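Local coordinates for multidrug resistance protein (Vibrio cholerae, PDB 1YC9), which is an outer membrane efflux channel linked to multidrug resistance, and could be involved in resistance to puromycin, acriflavine and tetraphenylarsonium chloride, at residues 355-359 / 428-432. The protein carries 1 engineered substitution. Sequence-based numbering, arbitrary orientation.
Sequences EIADV and ALIHA. Unlike the reference sequence in segment 355-359: Ile356 (reference Val).
Val359 splits its two methyls over the facing helix. CG1 lies 3.8 Å from Leu429 CB. CG2 comes down on the preceding residue, 3.5 Å from Ala428 O and 3.7 Å from Ala428 CB. The first torsion sets this fork: with CG1 trans to the backbone N (chi1 173°), CG2 falls beside that nitrogen and turns to Ala428. The side chains of Val359 and Leu429 cross at about a right angle, and Leu429 CD1 also reaches Val359 CG1. One turn on, Ala432 points its methyl at segment 355-359. Ala432 CB is 3.8 Å from Ile356 CG1, and it also touches Val359 CG2. Ile356 comes in from the flank and lays CG1 and CD1 against Ala432 O. Its identity differs from the reference sequence, which has valine.

The two segments belong to helices 326-391 and 398-433, a long antiparallel pair in the alpha-helical barrel of the trimeric, TolC-like outer membrane factor fold. The axes of the short segments approach to 9.2 Å and cross at -159°. The CA atoms of Ile356 and Ala432 are 5.4 Å apart, the closer of the two register pairs.

No direct hydrogen bond joins the segments. At the polar margin a water oxygen lies between Glu355 OE1 and His431 ND1, 2.5 Å from each, short enough that its exact position is in doubt. It sits in the plane of the imidazole, at the ring edge. Glu355 OE1 also forms a salt bridge with Arg259, whose NH1 hydrogen-bonds to Ala432 O as well. Arg259 thus ties both helices together. Helix 117-183 adds Leu141 and Thr145 against His431.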
loop_
_atom_site.group_PDB
_atom_site.type_symbol
_atom_site.label_atom_id
_atom_site.label_comp_id
_atom_site.label_asym_id
_atom_site.label_seq_id
_atom_site.Cartn_x
_atom_site.Cartn_y
_atom_site.Cartn_z
ATOM N N GLU A 355 14.082 -1.833 -14.487
ATOM C CA GLU A 355 14.567 -0.575 -13.933
ATOM C C GLU A 355 15.889 -0.168 -14.579
ATOM O O GLU A 355 16.056 0.995 -15.030
ATOM C CB GLU A 355 14.721 -0.661 -12.440
ATOM C CG GLU A 355 13.393 -0.502 -11.716
ATOM C CD GLU A 355 13.446 -0.918 -10.251
ATOM O OE1 GLU A 355 14.557 -0.986 -9.676
ATOM O OE2 GLU A 355 12.344 -1.120 -9.677
ATOM N N ILE A 356 16.776 -1.149 -14.702
ATOM C CA ILE A 356 18.062 -0.922 -15.390
ATOM C C ILE A 356 17.878 -0.637 -16.868
ATOM O O ILE A 356 18.505 0.293 -17.385
ATOM C CB ILE A 356 19.023 -2.115 -15.219
ATOM C CG1 ILE A 356 19.363 -2.232 -13.750
ATOM C CG2 ILE A 356 20.362 -1.845 -16.004
ATOM C CD1 ILE A 356 19.774 -3.620 -13.303
ATOM N N ALA A 357 16.970 -1.371 -17.535
ATOM C CA ALA A 357 16.673 -1.123 -18.916
ATOM C C ALA A 357 16.171 0.296 -19.144
ATOM O O ALA A 357 16.536 0.903 -20.156
ATOM C CB ALA A 357 15.679 -2.118 -19.493
ATOM N N ASP A 358 15.359 0.817 -18.216
ATOM C CA ASP A 358 14.783 2.160 -18.347
ATOM C C ASP A 358 15.857 3.215 -18.160
ATOM O O ASP A 358 15.907 4.181 -18.906
ATOM C CB ASP A 358 13.675 2.402 -17.344
ATOM C CG ASP A 358 12.325 1.852 -17.801
ATOM O OD1 ASP A 358 12.247 1.110 -18.786
ATOM O OD2 ASP A 358 11.262 2.103 -17.182
ATOM N N VAL A 359 16.737 3.017 -17.185
ATOM C CA VAL A 359 17.823 3.962 -16.965
ATOM C C VAL A 359 18.709 4.061 -18.220
ATOM O O VAL A 359 19.046 5.159 -18.657
ATOM C CB VAL A 359 18.711 3.615 -15.763
ATOM C CG1 VAL A 359 19.927 4.576 -15.733
ATOM C CG2 VAL A 359 17.930 3.667 -14.456
ATOM N N ALA A 428 18.972 7.544 -10.686
ATOM C CA ALA A 428 18.188 6.377 -11.073
ATOM C C ALA A 428 19.099 5.167 -11.348
ATOM O O ALA A 428 18.762 4.016 -11.074
ATOM C CB ALA A 428 17.420 6.665 -12.292
ATOM N N LEU A 429 20.281 5.444 -11.865
ATOM C CA LEU A 429 21.236 4.373 -12.121
ATOM C C LEU A 429 21.723 3.812 -10.794
ATOM O O LEU A 429 21.872 2.598 -10.650
ATOM C CB LEU A 429 22.428 4.900 -12.944
ATOM C CG LEU A 429 23.593 3.902 -13.199
ATOM C CD1 LEU A 429 23.098 2.777 -14.054
ATOM C CD2 LEU A 429 24.738 4.651 -13.907
ATOM N N ILE A 430 22.054 4.689 -9.854
ATOM C CA ILE A 430 22.555 4.259 -8.587
ATOM C C ILE A 430 21.502 3.408 -7.913
ATOM O O ILE A 430 21.784 2.332 -7.415
ATOM C CB ILE A 430 22.947 5.456 -7.730
ATOM C CG1 ILE A 430 24.254 6.047 -8.274
ATOM C CG2 ILE A 430 23.100 5.078 -6.318
ATOM C CD1 ILE A 430 24.702 7.290 -7.620
ATOM N N HIS A 431 20.257 3.871 -7.956
ATOM C CA HIS A 431 19.149 3.090 -7.398
ATOM C C HIS A 431 18.971 1.731 -8.090
ATOM O O HIS A 431 18.800 0.692 -7.426
ATOM C CB HIS A 431 17.885 3.925 -7.409
ATOM C CG HIS A 431 16.782 3.307 -6.643
ATOM N ND1 HIS A 431 15.996 2.314 -7.173
ATOM C CD2 HIS A 431 16.379 3.481 -5.363
ATOM C CE1 HIS A 431 15.123 1.928 -6.263
ATOM N NE2 HIS A 431 15.343 2.616 -5.153
ATOM N N ALA A 432 19.075 1.708 -9.402
ATOM C CA ALA A 432 18.827 0.513 -10.193
ATOM C C ALA A 432 19.914 -0.512 -9.950
ATOM O O ALA A 432 19.660 -1.707 -9.982
ATOM C CB ALA A 432 18.755 0.841 -11.643
HETATM O O HOH W 1 15.638 1.232 -9.405
#